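Local structure of probable tRNA pseudouridine synthase D (1Z2Z) at residues K196-E204 and Y233-M244; Y15-G23 and L152-Q163. The protein probably converts uridine 13 of transfer RNAs into pseudouridine, as a member of the TruD family of tRNA pseudouridine synthases. All blocks are in the same frame, centred on the assembly; numbering follows the deposited sequence.

Interaction 1: residues K196-E204 and Y233-M244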
loop_
_atom_site.group_PDB
_atom_site.type_symbol
_atom_site.label_atom_id
_atom_site.label_comp_id
_atom_site.label_asym_id
_atom_site.label_seq_id
_atom_site.Cartn_x
_atom_site.Cartn_y
_atom_site.Cartn_z
ATOM N N LYS A 196 -2.844 10.893 -23.888
ATOM C CA LYS A 196 -3.404 11.138 -22.568
ATOM C C LYS A 196 -2.573 10.486 -21.466
ATOM O O LYS A 196 -2.340 11.092 -20.422
ATOM C CB LYS A 196 -4.852 10.629 -22.505
ATOM C CG LYS A 196 -5.786 11.290 -23.527
ATOM C CD LYS A 196 -5.819 12.810 -23.351
ATOM C CE LYS A 196 -6.619 13.502 -24.445
ATOM N NZ LYS A 196 -6.620 14.985 -24.278
ATOM N N ALA A 197 -2.123 9.257 -21.699
ATOM C CA ALA A 197 -1.317 8.542 -20.714
ATOM C C ALA A 197 -0.037 9.306 -20.391
ATOM O O ALA A 197 0.436 9.292 -19.253
ATOM C CB ALA A 197 -0.973 7.146 -21.224
ATOM N N ALA A 198 0.525 9.971 -21.397
ATOM C CA ALA A 198 1.745 10.736 -21.202
ATOM C C ALA A 198 1.437 12.065 -20.535
ATOM O O ALA A 198 2.164 12.503 -19.645
ATOM C CB ALA A 198 2.435 10.967 -22.531
ATOM N N LEU A 199 0.358 12.708 -20.962
ATOM C CA LEU A 199 -0.028 13.991 -20.389
ATOM C C LEU A 199 -0.484 13.867 -18.940
ATOM O O LEU A 199 -0.189 14.730 -18.118
ATOM C CB LEU A 199 -1.137 14.631 -21.227
ATOM C CG LEU A 199 -0.734 15.775 -22.167
ATOM C CD1 LEU A 199 0.431 15.361 -23.063
ATOM C CD2 LEU A 199 -1.945 16.169 -22.998
ATOM N N LEU A 200 -1.201 12.792 -18.626
ATOM C CA LEU A 200 -1.683 12.573 -17.269
ATOM C C LEU A 200 -0.538 12.469 -16.268
ATOM O O LEU A 200 -0.729 12.706 -15.076
ATOM C CB LEU A 200 -2.523 11.295 -17.203
ATOM C CG LEU A 200 -3.909 11.299 -17.855
ATOM C CD1 LEU A 200 -4.474 9.887 -17.869
ATOM C CD2 LEU A 200 -4.829 12.238 -17.094
ATOM N N TYR A 201 0.648 12.106 -16.751
ATOM C CA TYR A 201 1.821 11.955 -15.890
ATOM C C TYR A 201 2.690 13.205 -15.948
ATOM O O TYR A 201 3.184 13.683 -14.930
ATOM C CB TYR A 201 2.641 10.731 -16.328
ATOM C CG TYR A 201 3.756 10.356 -15.375
ATOM C CD1 TYR A 201 3.497 9.619 -14.221
ATOM C CD2 TYR A 201 5.061 10.784 -15.600
ATOM C CE1 TYR A 201 4.510 9.322 -13.312
ATOM C CE2 TYR A 201 6.079 10.495 -14.695
ATOM C CZ TYR A 201 5.796 9.767 -13.551
ATOM O OH TYR A 201 6.794 9.520 -12.638
ATOM N N ILE A 202 2.879 13.731 -17.149
ATOM C CA ILE A 202 3.684 14.928 -17.321
ATOM C C ILE A 202 3.012 16.114 -16.625
ATOM O O ILE A 202 3.648 16.824 -15.844
ATOM C CB ILE A 202 3.864 15.240 -18.810
ATOM C CG1 ILE A 202 4.603 14.075 -19.482
ATOM C CG2 ILE A 202 4.591 16.564 -18.973
ATOM C CD1 ILE A 202 4.581 14.099 -20.999
ATOM N N ALA A 203 1.724 16.305 -16.917
ATOM C CA ALA A 203 0.916 17.382 -16.346
ATOM C C ALA A 203 -0.109 16.814 -15.357
ATOM O O ALA A 203 0.208 15.916 -14.582
ATOM C CB ALA A 203 0.208 18.143 -17.461
ATOM N N GLU A 204 -1.332 17.338 -15.380
ATOM C CA GLU A 204 -2.390 16.867 -14.481
ATOM C C GLU A 204 -2.097 17.148 -13.013
ATOM O O GLU A 204 -1.586 16.289 -12.296
ATOM C CB GLU A 204 -2.614 15.364 -14.640
ATOM C CG GLU A 204 -3.711 14.839 -13.722
ATOM C CD GLU A 204 -5.076 14.820 -14.388
ATOM O OE1 GLU A 204 -5.387 15.750 -15.166
ATOM O OE2 GLU A 204 -5.836 13.868 -14.117
ATOM N N TYR A 233 9.090 23.343 -14.090
ATOM C CA TYR A 233 9.089 22.148 -13.253
ATOM C C TYR A 233 10.332 22.020 -12.373
ATOM O O TYR A 233 11.468 22.021 -12.865
ATOM C CB TYR A 233 8.953 20.887 -14.112
ATOM C CG TYR A 233 7.543 20.538 -14.567
ATOM C CD1 TYR A 233 6.761 21.453 -15.278
ATOM C CD2 TYR A 233 7.023 19.260 -14.348
ATOM C CE1 TYR A 233 5.502 21.097 -15.771
ATOM C CE2 TYR A 233 5.768 18.890 -14.836
ATOM C CZ TYR A 233 5.014 19.810 -15.549
ATOM O OH TYR A 233 3.798 19.436 -16.072
ATOM N N PRO A 234 10.126 21.900 -11.049
ATOM C CA PRO A 234 11.257 21.771 -10.130
ATOM C C PRO A 234 12.024 20.485 -10.410
ATOM O O PRO A 234 11.437 19.466 -10.793
ATOM C CB PRO A 234 10.586 21.789 -8.760
ATOM C CG PRO A 234 9.272 21.136 -9.027
ATOM C CD PRO A 234 8.846 21.771 -10.330
ATOM N N LEU A 235 13.342 20.554 -10.227
ATOM C CA LEU A 235 14.248 19.426 -10.456
ATOM C C LEU A 235 13.802 18.190 -9.685
ATOM O O LEU A 235 14.203 17.070 -9.999
ATOM C CB LEU A 235 15.669 19.812 -10.033
ATOM C CG LEU A 235 16.318 20.982 -10.773
ATOM C CD1 LEU A 235 17.471 21.529 -9.944
ATOM C CD2 LEU A 235 16.789 20.530 -12.143
ATOM N N ARG A 236 12.978 18.413 -8.670
ATOM C CA ARG A 236 12.454 17.339 -7.844
ATOM C C ARG A 236 11.781 16.269 -8.703
ATOM O O ARG A 236 11.852 15.080 -8.389
ATOM C CB ARG A 236 11.459 17.915 -6.834
ATOM C CG ARG A 236 10.647 16.886 -6.075
ATOM C CD ARG A 236 9.903 17.540 -4.927
ATOM N NE ARG A 236 9.039 18.636 -5.366
ATOM C CZ ARG A 236 7.829 18.478 -5.899
ATOM N NH1 ARG A 236 7.325 17.262 -6.061
ATOM N NH2 ARG A 236 7.121 19.538 -6.270
ATOM N N LEU A 237 11.144 16.702 -9.792
ATOM C CA LEU A 237 10.435 15.808 -10.720
ATOM C C LEU A 237 11.301 15.407 -11.915
ATOM O O LEU A 237 11.122 15.911 -13.026
ATOM C CB LEU A 237 9.159 16.487 -11.224
ATOM C CG LEU A 237 8.201 16.972 -10.141
ATOM C CD1 LEU A 237 7.113 17.842 -10.743
ATOM C CD2 LEU A 237 7.619 15.769 -9.424
ATOM N N GLY A 238 12.236 14.495 -11.676
ATOM C CA GLY A 238 13.114 14.041 -12.736
ATOM C C GLY A 238 12.394 13.298 -13.848
ATOM O O GLY A 238 12.660 13.548 -15.017
ATOM N N HIS A 239 11.486 12.392 -13.488
ATOM C CA HIS A 239 10.734 11.610 -14.464
ATOM C C HIS A 239 9.908 12.474 -15.419
ATOM O O HIS A 239 9.894 12.238 -16.629
ATOM C CB HIS A 239 9.806 10.609 -13.763
ATOM C CG HIS A 239 10.513 9.632 -12.873
ATOM N ND1 HIS A 239 11.714 9.042 -13.213
ATOM C CD2 HIS A 239 10.172 9.113 -11.669
ATOM C CE1 HIS A 239 12.079 8.207 -12.258
ATOM N NE2 HIS A 239 11.160 8.231 -11.308
ATOM N N GLU A 240 9.210 13.468 -14.886
ATOM C CA GLU A 240 8.405 14.337 -15.733
ATOM C C GLU A 240 9.302 15.134 -16.664
ATOM O O GLU A 240 9.000 15.294 -17.845
ATOM C CB GLU A 240 7.558 15.301 -14.893
ATOM C CG GLU A 240 6.311 14.678 -14.269
ATOM C CD GLU A 240 6.582 13.976 -12.948
ATOM O OE1 GLU A 240 7.500 13.129 -12.883
ATOM O OE2 GLU A 240 5.862 14.267 -11.970
ATOM N N ARG A 241 10.409 15.639 -16.131
ATOM C CA ARG A 241 11.333 16.428 -16.941
ATOM C C ARG A 241 11.920 15.578 -18.074
ATOM O O ARG A 241 11.909 15.978 -19.239
ATOM C CB ARG A 241 12.468 17.014 -16.066
ATOM C CG ARG A 241 12.050 18.172 -15.129
ATOM C CD ARG A 241 13.205 18.660 -14.231
ATOM N NE ARG A 241 14.398 19.055 -14.989
ATOM C CZ ARG A 241 15.644 18.658 -14.708
ATOM N NH1 ARG A 241 16.664 19.068 -15.458
ATOM N NH2 ARG A 241 15.877 17.840 -13.686
ATOM N N ALA A 242 12.411 14.397 -17.726
ATOM C CA ALA A 242 13.013 13.512 -18.712
ATOM C C ALA A 242 12.085 13.278 -19.898
ATOM O O ALA A 242 12.533 13.217 -21.049
ATOM C CB ALA A 242 13.386 12.183 -18.063
HETATM N N MSE A 243 10.790 13.158 -19.613
HETATM C CA MSE A 243 9.788 12.907 -20.652
HETATM C C MSE A 243 9.500 14.096 -21.553
HETATM O O MSE A 243 9.242 13.940 -22.749
HETATM C CB MSE A 243 8.482 12.446 -20.015
HETATM C CG MSE A 243 8.625 11.177 -19.245
HETATM SE SE MSE A 243 6.948 10.528 -18.617
HETATM C CE MSE A 243 6.034 10.320 -20.319
HETATM N N MSE A 244 9.524 15.287 -20.975
HETATM C CA MSE A 244 9.259 16.474 -21.753
HETATM C C MSE A 244 10.402 16.711 -22.724
HETATM O O MSE A 244 10.183 17.175 -23.841
HETATM C CB MSE A 244 9.065 17.667 -20.826
HETATM C CG MSE A 244 7.917 17.454 -19.851
HETATM SE SE MSE A 244 7.515 19.003 -18.777
HETATM C CE MSE A 244 6.051 19.702 -19.825
#
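Ala198 meets Met243, a selenomethionine in this crystal, through CB and CE; its small side chain suits the buried junction of two helices. One turn on, Tyr201 swings its ring out to helix 238-249, CG lying opposite the backbone N (chi1 -171°). Its CD2 stands 3.6 Å from SE of Met243, an oblique Met-aromatic contact. CB of His239 comes in at the ring edge, 3.4 Å from Tyr201 OH, while the Glu240 side chain crosses Tyr201 at about a right angle, its carboxylate plane turned 52° from the ring. Replacing Tyr201 by an alanine would probably open a gap between the helices and leave SE of Met243 without its aromatic neighbour. Ile202, branched and wholly apolar, reaches two selenomethionines: CG1 lies 4.1 Å from CE of Met243, and CG2 lies 3.6 Å from CG of Met244. Its carbonyl, in the last turn of the helix, takes a hydrogen bond of 2.6 Å from Tyr233 OH to Ile202 O, the donor standing above the carbonyl plane. SE of Met244 lies over the centre of one face of the Tyr233 ring. The short axes of 196-202 and 238-244 pass 10.0 Å apart at 135°. Around this pair, Phe269 of helix 263-287 meets Tyr201 edge-to-face, Arg217 of helix 213-223 forms a salt bridge with Glu240, and helix 182-191 packs on Ala197.

Interaction 2: residues Y15-G23 and L152-Q163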
loop_
_atom_site.group_PDB
_atom_site.type_symbol
_atom_site.label_atom_id
_atom_site.label_comp_id
_atom_site.label_asym_id
_atom_site.label_seq_id
_atom_site.Cartn_x
_atom_site.Cartn_y
_atom_site.Cartn_z
ATOM N N TYR A 15 -17.571 -0.741 2.197
ATOM C CA TYR A 15 -16.919 -1.262 3.394
ATOM C C TYR A 15 -17.425 -2.671 3.703
ATOM O O TYR A 15 -18.635 -2.900 3.743
ATOM C CB TYR A 15 -17.241 -0.356 4.586
ATOM C CG TYR A 15 -16.809 1.088 4.438
ATOM C CD1 TYR A 15 -15.518 1.487 4.776
ATOM C CD2 TYR A 15 -17.703 2.070 4.002
ATOM C CE1 TYR A 15 -15.128 2.827 4.694
ATOM C CE2 TYR A 15 -17.319 3.417 3.917
ATOM C CZ TYR A 15 -16.033 3.785 4.266
ATOM O OH TYR A 15 -15.637 5.098 4.195
ATOM N N SER A 16 -16.510 -3.609 3.941
ATOM C CA SER A 16 -16.911 -4.982 4.254
ATOM C C SER A 16 -17.761 -4.994 5.533
ATOM O O SER A 16 -18.548 -5.915 5.774
ATOM C CB SER A 16 -15.679 -5.873 4.443
ATOM O OG SER A 16 -15.237 -5.869 5.787
ATOM N N THR A 17 -17.600 -3.961 6.352
ATOM C CA THR A 17 -18.354 -3.851 7.592
ATOM C C THR A 17 -19.480 -2.829 7.414
ATOM O O THR A 17 -19.307 -1.826 6.722
ATOM C CB THR A 17 -17.449 -3.382 8.738
ATOM O OG1 THR A 17 -16.964 -2.068 8.440
ATOM C CG2 THR A 17 -16.267 -4.328 8.917
ATOM N N ASP A 18 -20.628 -3.082 8.037
ATOM C CA ASP A 18 -21.767 -2.166 7.937
ATOM C C ASP A 18 -21.866 -1.252 9.166
ATOM O O ASP A 18 -22.883 -0.589 9.378
ATOM C CB ASP A 18 -23.064 -2.960 7.802
ATOM C CG ASP A 18 -23.271 -3.910 8.955
ATOM O OD1 ASP A 18 -23.227 -5.142 8.728
ATOM O OD2 ASP A 18 -23.460 -3.420 10.093
ATOM N N THR A 19 -20.813 -1.234 9.979
ATOM C CA THR A 19 -20.785 -0.396 11.168
ATOM C C THR A 19 -20.639 1.059 10.765
ATOM O O THR A 19 -20.259 1.372 9.633
ATOM C CB THR A 19 -19.611 -0.755 12.083
ATOM O OG1 THR A 19 -18.419 -0.907 11.294
ATOM C CG2 THR A 19 -19.902 -2.035 12.836
ATOM N N THR A 20 -20.928 1.952 11.703
ATOM C CA THR A 20 -20.847 3.375 11.432
ATOM C C THR A 20 -19.416 3.879 11.525
ATOM O O THR A 20 -18.618 3.380 12.318
ATOM C CB THR A 20 -21.777 4.172 12.385
ATOM O OG1 THR A 20 -21.612 5.575 12.166
ATOM C CG2 THR A 20 -21.468 3.839 13.819
ATOM N N GLY A 21 -19.113 4.861 10.683
ATOM C CA GLY A 21 -17.791 5.448 10.641
ATOM C C GLY A 21 -17.418 6.110 11.944
ATOM O O GLY A 21 -17.928 7.178 12.286
ATOM N N LEU A 22 -16.519 5.455 12.664
ATOM C CA LEU A 22 -16.025 5.920 13.946
ATOM C C LEU A 22 -15.545 7.361 13.849
ATOM O O LEU A 22 -15.607 8.110 14.822
ATOM C CB LEU A 22 -14.892 5.004 14.386
ATOM C CG LEU A 22 -14.494 4.985 15.852
ATOM C CD1 LEU A 22 -13.799 3.663 16.140
ATOM C CD2 LEU A 22 -13.595 6.172 16.166
ATOM N N GLY A 23 -15.077 7.750 12.665
ATOM C CA GLY A 23 -14.596 9.107 12.466
ATOM C C GLY A 23 -13.389 9.412 13.331
ATOM O O GLY A 23 -12.656 8.502 13.718
ATOM N N LEU A 152 -19.235 0.363 19.582
ATOM C CA LEU A 152 -19.126 0.567 18.147
ATOM C C LEU A 152 -17.905 -0.200 17.650
ATOM O O LEU A 152 -17.883 -0.698 16.525
ATOM C CB LEU A 152 -18.974 2.063 17.840
ATOM C CG LEU A 152 -19.423 2.600 16.470
ATOM C CD1 LEU A 152 -19.334 4.118 16.476
ATOM C CD2 LEU A 152 -18.574 2.022 15.348
ATOM N N LEU A 153 -16.891 -0.294 18.504
ATOM C CA LEU A 153 -15.655 -0.997 18.173
ATOM C C LEU A 153 -15.848 -2.508 18.160
ATOM O O LEU A 153 -15.368 -3.198 17.258
ATOM C CB LEU A 153 -14.558 -0.642 19.185
ATOM C CG LEU A 153 -13.894 0.738 19.085
ATOM C CD1 LEU A 153 -13.121 1.027 20.361
ATOM C CD2 LEU A 153 -12.967 0.783 17.873
ATOM N N LYS A 154 -16.558 -3.014 19.165
ATOM C CA LYS A 154 -16.801 -4.445 19.283
ATOM C C LYS A 154 -17.569 -4.988 18.090
ATOM O O LYS A 154 -17.319 -6.105 17.641
ATOM C CB LYS A 154 -17.562 -4.752 20.579
ATOM C CG LYS A 154 -17.690 -6.250 20.889
ATOM C CD LYS A 154 -18.903 -6.888 20.205
ATOM C CE LYS A 154 -18.760 -8.409 20.079
ATOM N NZ LYS A 154 -17.721 -8.794 19.065
ATOM N N LYS A 155 -18.502 -4.194 17.580
ATOM C CA LYS A 155 -19.298 -4.620 16.441
ATOM C C LYS A 155 -18.428 -4.631 15.184
ATOM O O LYS A 155 -18.417 -5.615 14.440
ATOM C CB LYS A 155 -20.508 -3.690 16.247
ATOM C CG LYS A 155 -21.811 -4.412 15.881
ATOM C CD LYS A 155 -22.888 -3.437 15.400
ATOM C CE LYS A 155 -24.245 -4.121 15.188
ATOM N NZ LYS A 155 -24.210 -5.277 14.242
ATOM N N THR A 156 -17.688 -3.549 14.958
ATOM C CA THR A 156 -16.826 -3.460 13.785
ATOM C C THR A 156 -15.806 -4.592 13.809
ATOM O O THR A 156 -15.446 -5.135 12.766
ATOM C CB THR A 156 -16.061 -2.114 13.731
ATOM O OG1 THR A 156 -16.963 -1.028 13.994
ATOM C CG2 THR A 156 -15.435 -1.920 12.351
ATOM N N THR A 157 -15.350 -4.931 15.011
ATOM C CA THR A 157 -14.378 -6.005 15.234
ATOM C C THR A 157 -15.025 -7.351 14.894
ATOM O O THR A 157 -14.534 -8.085 14.039
ATOM C CB THR A 157 -13.926 -6.040 16.719
ATOM O OG1 THR A 157 -13.313 -4.794 17.066
ATOM C CG2 THR A 157 -12.945 -7.173 16.956
ATOM N N ASP A 158 -16.130 -7.661 15.576
ATOM C CA ASP A 158 -16.865 -8.905 15.360
ATOM C C ASP A 158 -17.022 -9.246 13.885
ATOM O O ASP A 158 -16.656 -10.340 13.452
ATOM C CB ASP A 158 -18.260 -8.846 15.992
ATOM C CG ASP A 158 -19.285 -9.687 15.221
ATOM O OD1 ASP A 158 -19.821 -9.203 14.195
ATOM O OD2 ASP A 158 -19.548 -10.841 15.627
ATOM N N GLU A 159 -17.589 -8.325 13.111
ATOM C CA GLU A 159 -17.777 -8.595 11.695
ATOM C C GLU A 159 -16.444 -8.915 11.071
ATOM O O GLU A 159 -16.340 -9.812 10.235
ATOM C CB GLU A 159 -18.424 -7.404 10.984
ATOM C CG GLU A 159 -19.931 -7.360 11.161
ATOM C CD GLU A 159 -20.582 -6.184 10.467
ATOM O OE1 GLU A 159 -20.426 -6.041 9.235
ATOM O OE2 GLU A 159 -21.259 -5.393 11.157
ATOM N N ILE A 160 -15.415 -8.194 11.499
ATOM C CA ILE A 160 -14.077 -8.410 10.966
ATOM C C ILE A 160 -13.575 -9.800 11.315
ATOM O O ILE A 160 -13.183 -10.573 10.440
ATOM C CB ILE A 160 -13.099 -7.363 11.505
ATOM C CG1 ILE A 160 -13.404 -6.007 10.871
ATOM C CG2 ILE A 160 -11.679 -7.774 11.196
ATOM C CD1 ILE A 160 -12.501 -4.899 11.338
ATOM N N LEU A 161 -13.600 -10.114 12.601
ATOM C CA LEU A 161 -13.146 -11.409 13.065
ATOM C C LEU A 161 -13.871 -12.517 12.313
ATOM O O LEU A 161 -13.274 -13.539 11.976
ATOM C CB LEU A 161 -13.390 -11.530 14.571
ATOM C CG LEU A 161 -12.177 -11.836 15.465
ATOM C CD1 LEU A 161 -10.979 -10.957 15.097
ATOM C CD2 LEU A 161 -12.571 -11.622 16.915
ATOM N N ALA A 162 -15.152 -12.292 12.036
ATOM C CA ALA A 162 -15.992 -13.261 11.332
ATOM C C ALA A 162 -15.681 -13.362 9.840
ATOM O O ALA A 162 -15.580 -14.460 9.291
ATOM C CB ALA A 162 -17.460 -12.905 11.525
ATOM N N GLN A 163 -15.547 -12.216 9.185
ATOM C CA GLN A 163 -15.256 -12.195 7.759
ATOM C C GLN A 163 -13.826 -12.655 7.491
ATOM O O GLN A 163 -13.429 -12.854 6.340
ATOM C CB GLN A 163 -15.442 -10.789 7.199
ATOM C CG GLN A 163 -15.077 -10.721 5.739
ATOM C CD GLN A 163 -14.936 -9.309 5.232
ATOM O OE1 GLN A 163 -14.152 -8.515 5.769
ATOM N NE2 GLN A 163 -15.683 -8.985 4.176
#
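The carboxylates of Asp18 and Glu159 meet where their side chains cross at about a right angle, planes 34° apart. The backbone N-H of Asp18 meets OE1 of Glu159 on its syn side, 23° out of the carboxylate plane, in a 3.2 Å hydrogen bond from Asp18 N. The arrangement is an irregular loop laid along one side of helix 146-163, and the long reach of a glutamate suits this capture of a loop amide. The two acids would be expected to repel; NZ of Lys155, 4.6 Å from OD2 of Asp18, may ease this without touching. Elsewhere the loop uses small or branched residues that fit close to the helix. Thr17 sets CG2 3.9 Å from CG1 of Ile160, while its hydroxyl bonds to Lys431. In Thr20, OG1 lies opposite the backbone N (chi1 176°), which turns CG2 against Leu152, 3.4 Å from CD1 of that leucine. Leu22, between strand 130-142 and the helix, puts CD1 3.5 Å from CD2 of Leu153. A threonine pair joins the middle: Thr19 OG1, also bonded to Lys431, donates to Thr156 OG1 over 3.1 Å. Thr156 OG1 in turn donates to Leu152 O at 2.7 Å, reaching that oxygen from the opposite face to Thr156 N.

Interactions 1 and 2 lie on opposite sides of the chain's centre, with their own centres 41 Å apart and their nearest atoms about 23 Å apart, so neither touches the other. They follow in series: along the chain, interaction 2 closes before interaction 1 opens. Interaction 2 closes over 128 intervening residues that include much of the central mixed sheet, and fastens the N-terminal loop to the helix following strand 130-142. Interaction 1 is local, joining two helices across a largely helical connection. Both lie away from Asp86, the predicted nucleophile, and concern how outer parts of the enzyme are assembled.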